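Long-range contact in neurotoxin (Clostridium botulinum, PDB 2QN0), which is the zinc protease light chain of botulinum neurotoxin type C1, which probably blocks neurotransmitter release by cleaving SNARE proteins: residues 290-301 against 340-351. Sequence-based numbering, arbitrary orientation.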
loop_
_atom_site.group_PDB
_atom_site.type_symbol
_atom_site.label_atom_id
_atom_site.label_comp_id
_atom_site.label_asym_id
_atom_site.label_seq_id
_atom_site.Cartn_x
_atom_site.Cartn_y
_atom_site.Cartn_z
ATOM N N GLU A 290 -11.470 -16.660 6.494
ATOM C CA GLU A 290 -11.860 -16.845 5.105
ATOM C C GLU A 290 -13.374 -17.032 5.019
ATOM O O GLU A 290 -14.024 -16.473 4.138
ATOM C CB GLU A 290 -11.160 -18.055 4.493
ATOM C CG GLU A 290 -11.429 -18.193 3.006
ATOM C CD GLU A 290 -10.606 -19.276 2.349
ATOM O OE1 GLU A 290 -9.625 -19.745 2.966
ATOM O OE2 GLU A 290 -10.933 -19.649 1.202
ATOM N N GLU A 291 -13.931 -17.819 5.938
ATOM C CA GLU A 291 -15.374 -18.060 5.960
ATOM C C GLU A 291 -16.113 -16.772 6.321
ATOM O O GLU A 291 -17.208 -16.510 5.823
ATOM C CB GLU A 291 -15.718 -19.156 6.978
ATOM C CG GLU A 291 -15.213 -20.550 6.617
ATOM C CD GLU A 291 -15.862 -21.112 5.362
ATOM O OE1 GLU A 291 -16.974 -20.665 5.012
ATOM O OE2 GLU A 291 -15.269 -22.015 4.733
ATOM N N LYS A 292 -15.510 -15.972 7.194
ATOM C CA LYS A 292 -16.104 -14.709 7.605
ATOM C C LYS A 292 -16.186 -13.801 6.372
ATOM O O LYS A 292 -17.190 -13.126 6.145
ATOM C CB LYS A 292 -15.245 -14.059 8.691
ATOM C CG LYS A 292 -15.871 -12.852 9.362
ATOM C CD LYS A 292 -14.943 -12.300 10.439
ATOM C CE LYS A 292 -15.560 -11.118 11.172
ATOM N NZ LYS A 292 -16.799 -11.494 11.902
ATOM N N ALA A 293 -15.124 -13.802 5.572
ATOM C CA ALA A 293 -15.085 -12.995 4.354
ATOM C C ALA A 293 -16.165 -13.476 3.389
ATOM O O ALA A 293 -16.858 -12.671 2.767
ATOM C CB ALA A 293 -13.706 -13.093 3.698
ATOM N N LEU A 294 -16.311 -14.790 3.261
ATOM C CA LEU A 294 -17.329 -15.336 2.368
ATOM C C LEU A 294 -18.720 -14.866 2.792
ATOM O O LEU A 294 -19.546 -14.524 1.942
ATOM C CB LEU A 294 -17.268 -16.869 2.354
ATOM C CG LEU A 294 -18.306 -17.595 1.489
ATOM C CD1 LEU A 294 -18.248 -17.093 0.048
ATOM C CD2 LEU A 294 -18.041 -19.088 1.541
ATOM N N ASP A 295 -18.984 -14.836 4.095
ATOM C CA ASP A 295 -20.291 -14.385 4.574
ATOM C C ASP A 295 -20.505 -12.915 4.249
ATOM O O ASP A 295 -21.618 -12.503 3.919
ATOM C CB ASP A 295 -20.444 -14.596 6.083
ATOM C CG ASP A 295 -20.678 -16.051 6.446
ATOM O OD1 ASP A 295 -21.372 -16.752 5.678
ATOM O OD2 ASP A 295 -20.182 -16.488 7.507
ATOM N N TYR A 296 -19.446 -12.116 4.351
ATOM C CA TYR A 296 -19.566 -10.699 4.026
ATOM C C TYR A 296 -19.830 -10.555 2.528
ATOM O O TYR A 296 -20.555 -9.655 2.103
ATOM C CB TYR A 296 -18.293 -9.937 4.416
ATOM C CG TYR A 296 -18.202 -9.599 5.889
ATOM C CD1 TYR A 296 -19.208 -8.868 6.522
ATOM C CD2 TYR A 296 -17.093 -9.980 6.644
ATOM C CE1 TYR A 296 -19.109 -8.522 7.873
ATOM C CE2 TYR A 296 -16.982 -9.640 7.992
ATOM C CZ TYR A 296 -17.991 -8.912 8.599
ATOM O OH TYR A 296 -17.879 -8.570 9.927
ATOM N N TYR A 297 -19.243 -11.443 1.730
ATOM C CA TYR A 297 -19.444 -11.405 0.284
ATOM C C TYR A 297 -20.883 -11.779 -0.054
ATOM O O TYR A 297 -21.478 -11.216 -0.971
ATOM C CB TYR A 297 -18.473 -12.360 -0.426
ATOM C CG TYR A 297 -17.130 -11.740 -0.772
ATOM C CD1 TYR A 297 -16.542 -10.782 0.061
ATOM C CD2 TYR A 297 -16.444 -12.119 -1.928
ATOM C CE1 TYR A 297 -15.300 -10.211 -0.256
ATOM C CE2 TYR A 297 -15.201 -11.560 -2.250
ATOM C CZ TYR A 297 -14.640 -10.608 -1.411
ATOM O OH TYR A 297 -13.416 -10.060 -1.726
ATOM N N ARG A 298 -21.446 -12.732 0.684
ATOM C CA ARG A 298 -22.825 -13.139 0.443
ATOM C C ARG A 298 -23.748 -11.967 0.739
ATOM O O ARG A 298 -24.734 -11.749 0.033
ATOM C CB ARG A 298 -23.199 -14.336 1.325
ATOM C CG ARG A 298 -22.529 -15.634 0.910
ATOM C CD ARG A 298 -22.896 -16.774 1.856
ATOM N NE ARG A 298 -22.194 -18.011 1.521
ATOM C CZ ARG A 298 -22.417 -18.729 0.423
ATOM N NH1 ARG A 298 -23.330 -18.340 -0.459
ATOM N NH2 ARG A 298 -21.721 -19.837 0.205
ATOM N N SER A 299 -23.428 -11.211 1.785
ATOM C CA SER A 299 -24.235 -10.054 2.146
ATOM C C SER A 299 -24.152 -8.998 1.038
ATOM O O SER A 299 -25.129 -8.300 0.763
ATOM C CB SER A 299 -23.755 -9.467 3.475
ATOM O OG SER A 299 -24.570 -8.378 3.871
ATOM N N ILE A 300 -22.985 -8.885 0.406
ATOM C CA ILE A 300 -22.798 -7.927 -0.687
ATOM C C ILE A 300 -23.644 -8.356 -1.888
ATOM O O ILE A 300 -24.293 -7.528 -2.526
ATOM C CB ILE A 300 -21.309 -7.847 -1.130
ATOM C CG1 ILE A 300 -20.465 -7.202 -0.028
ATOM C CG2 ILE A 300 -21.188 -7.067 -2.438
ATOM C CD1 ILE A 300 -20.864 -5.795 0.307
ATOM N N ALA A 301 -23.638 -9.652 -2.192
ATOM C CA ALA A 301 -24.422 -10.165 -3.313
ATOM C C ALA A 301 -25.895 -9.823 -3.096
ATOM O O ALA A 301 -26.603 -9.453 -4.034
ATOM C CB ALA A 301 -24.242 -11.676 -3.438
ATOM N N VAL A 340 -27.924 -12.259 -8.418
ATOM C CA VAL A 340 -26.488 -12.363 -8.193
ATOM C C VAL A 340 -26.211 -13.348 -7.062
ATOM O O VAL A 340 -26.724 -13.189 -5.955
ATOM C CB VAL A 340 -25.887 -10.995 -7.807
ATOM C CG1 VAL A 340 -24.382 -11.127 -7.599
ATOM C CG2 VAL A 340 -26.183 -9.969 -8.898
ATOM N N THR A 341 -25.394 -14.357 -7.342
ATOM C CA THR A 341 -25.052 -15.352 -6.333
ATOM C C THR A 341 -23.544 -15.522 -6.196
ATOM O O THR A 341 -22.782 -15.207 -7.113
ATOM C CB THR A 341 -25.661 -16.726 -6.671
ATOM O OG1 THR A 341 -25.153 -17.179 -7.930
ATOM C CG2 THR A 341 -27.181 -16.630 -6.749
ATOM N N VAL A 342 -23.123 -16.029 -5.042
ATOM C CA VAL A 342 -21.711 -16.258 -4.778
ATOM C C VAL A 342 -21.347 -17.706 -5.086
ATOM O O VAL A 342 -21.981 -18.636 -4.587
ATOM C CB VAL A 342 -21.361 -15.980 -3.298
ATOM C CG1 VAL A 342 -19.864 -16.146 -3.081
ATOM C CG2 VAL A 342 -21.805 -14.578 -2.907
ATOM N N ASN A 343 -20.335 -17.892 -5.924
ATOM C CA ASN A 343 -19.864 -19.225 -6.278
ATOM C C ASN A 343 -18.669 -19.495 -5.367
ATOM O O ASN A 343 -17.659 -18.795 -5.445
ATOM C CB ASN A 343 -19.440 -19.256 -7.749
ATOM C CG ASN A 343 -18.857 -20.595 -8.164
ATOM O OD1 ASN A 343 -17.798 -21.001 -7.684
ATOM N ND2 ASN A 343 -19.549 -21.288 -9.062
ATOM N N ARG A 344 -18.785 -20.494 -4.494
ATOM C CA ARG A 344 -17.702 -20.810 -3.565
ATOM C C ARG A 344 -16.366 -21.079 -4.244
ATOM O O ARG A 344 -15.334 -20.574 -3.802
ATOM C CB ARG A 344 -18.075 -22.006 -2.681
ATOM C CG ARG A 344 -16.910 -22.533 -1.846
ATOM C CD ARG A 344 -17.357 -23.594 -0.856
ATOM N NE ARG A 344 -17.806 -23.009 0.403
ATOM C CZ ARG A 344 -16.989 -22.516 1.329
ATOM N NH1 ARG A 344 -15.677 -22.539 1.140
ATOM N NH2 ARG A 344 -17.483 -21.997 2.446
ATOM N N ASN A 345 -16.377 -21.878 -5.305
ATOM C CA ASN A 345 -15.144 -22.188 -6.022
ATOM C C ASN A 345 -14.423 -20.913 -6.453
ATOM O O ASN A 345 -13.220 -20.770 -6.240
ATOM C CB ASN A 345 -15.446 -23.055 -7.246
ATOM C CG ASN A 345 -15.490 -24.534 -6.911
ATOM O OD1 ASN A 345 -15.947 -24.923 -5.836
ATOM N ND2 ASN A 345 -15.022 -25.366 -7.833
ATOM N N LYS A 346 -15.164 -19.991 -7.057
ATOM C CA LYS A 346 -14.581 -18.731 -7.500
ATOM C C LYS A 346 -14.087 -17.910 -6.314
ATOM O O LYS A 346 -13.046 -17.251 -6.397
ATOM C CB LYS A 346 -15.602 -17.927 -8.308
ATOM C CG LYS A 346 -15.759 -18.413 -9.740
ATOM C CD LYS A 346 -16.798 -17.596 -10.490
ATOM C CE LYS A 346 -16.718 -17.854 -11.984
ATOM N NZ LYS A 346 -16.856 -19.298 -12.312
ATOM N N PHE A 347 -14.826 -17.951 -5.211
ATOM C CA PHE A 347 -14.426 -17.203 -4.024
ATOM C C PHE A 347 -13.119 -17.739 -3.450
ATOM O O PHE A 347 -12.196 -16.979 -3.153
ATOM C CB PHE A 347 -15.493 -17.282 -2.935
ATOM C CG PHE A 347 -15.053 -16.686 -1.632
ATOM C CD1 PHE A 347 -15.092 -15.309 -1.432
ATOM C CD2 PHE A 347 -14.541 -17.494 -0.622
ATOM C CE1 PHE A 347 -14.628 -14.746 -0.247
ATOM C CE2 PHE A 347 -14.074 -16.943 0.565
ATOM C CZ PHE A 347 -14.115 -15.566 0.755
ATOM N N VAL A 348 -13.051 -19.054 -3.274
ATOM C CA VAL A 348 -11.855 -19.674 -2.723
ATOM C C VAL A 348 -10.618 -19.329 -3.543
ATOM O O VAL A 348 -9.555 -19.047 -2.987
ATOM C CB VAL A 348 -12.012 -21.212 -2.656
ATOM C CG1 VAL A 348 -10.678 -21.866 -2.331
ATOM C CG2 VAL A 348 -13.037 -21.567 -1.593
ATOM N N GLU A 349 -10.762 -19.350 -4.863
ATOM C CA GLU A 349 -9.655 -19.039 -5.756
ATOM C C GLU A 349 -9.214 -17.588 -5.577
ATOM O O GLU A 349 -8.020 -17.298 -5.494
ATOM C CB GLU A 349 -10.068 -19.288 -7.210
ATOM C CG GLU A 349 -9.025 -18.873 -8.235
ATOM C CD GLU A 349 -9.474 -19.134 -9.661
ATOM O OE1 GLU A 349 -10.600 -18.724 -10.015
ATOM O OE2 GLU A 349 -8.698 -19.741 -10.429
ATOM N N LEU A 350 -10.184 -16.681 -5.513
ATOM C CA LEU A 350 -9.891 -15.263 -5.331
ATOM C C LEU A 350 -9.223 -15.017 -3.982
ATOM O O LEU A 350 -8.194 -14.335 -3.896
ATOM C CB LEU A 350 -11.182 -14.444 -5.416
ATOM C CG LEU A 350 -11.058 -12.946 -5.113
ATOM C CD1 LEU A 350 -10.087 -12.304 -6.102
ATOM C CD2 LEU A 350 -12.431 -12.289 -5.210
ATOM N N TYR A 351 -9.804 -15.576 -2.924
ATOM C CA TYR A 351 -9.250 -15.391 -1.593
ATOM C C TYR A 351 -7.808 -15.883 -1.534
ATOM O O TYR A 351 -6.958 -15.245 -0.916
ATOM C CB TYR A 351 -10.087 -16.133 -0.547
ATOM C CG TYR A 351 -9.775 -15.725 0.874
ATOM C CD1 TYR A 351 -10.380 -14.607 1.449
ATOM C CD2 TYR A 351 -8.859 -16.445 1.643
ATOM C CE1 TYR A 351 -10.085 -14.217 2.755
ATOM C CE2 TYR A 351 -8.556 -16.062 2.948
ATOM C CZ TYR A 351 -9.168 -14.951 3.497
ATOM O OH TYR A 351 -8.869 -14.568 4.785
HETATM O O HOH W 1 -8.833 -19.989 -0.266
HETATM O O HOH W 2 -20.056 -21.975 1.990
#
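F347 is the knob here: its side chain drops into a hole on helix 290-301 made by E290, A293, L294 and Y297. With CG anti to the backbone N, chi1 172° carries the ring into the hole, and its far end, CZ, comes to 3.4 Å from L294 N. L294 lays its CD1 methyl over one ring face, 3.8 Å from the centroid, while A293 CB sits at the ring edge. On Y297 the geometry is reversed: F347 points its own edge at the tyrosine face, an offset edge-to-face pair with planes 81° apart. Y297 is anchored beyond the contact by a hydrogen bond from its OH group to the backbone O of Y239. One turn on, Y351 turns a face to E290, whose CG makes a CH-pi contact 3.6 Å from the ring centroid; the carboxylate lies nearly parallel to that ring. In the lead-in to helix 344-357, V342 splits its methyls between two neighbours, CG1 against L294 CD1 and CG2 against A301 CB.

The outer side is looser and polar. R344 bends at chi3 to bring NH2 to E291 OE1 at 2.9 Å, a salt bridge in the guanidinium plane that uses the syn lone pair; the second bond, to OE2, is weak. L294 CD2 lies over one face of the guanidinium, and one water accepts from both R344 NH2 and R298 NH2, linking the two like charges. Another water joins E290 OE2 to V348 O. N343 caps the start of helix 344-357, its OD1 accepting from K346 N. F347 in its four-residue hole is knobs-into-holes packing between two steeply crossed helices, at 125°, with a polar rim beside it, in the mainly helical flank of the clostridial neurotoxin zinc protease fold, away from the metal.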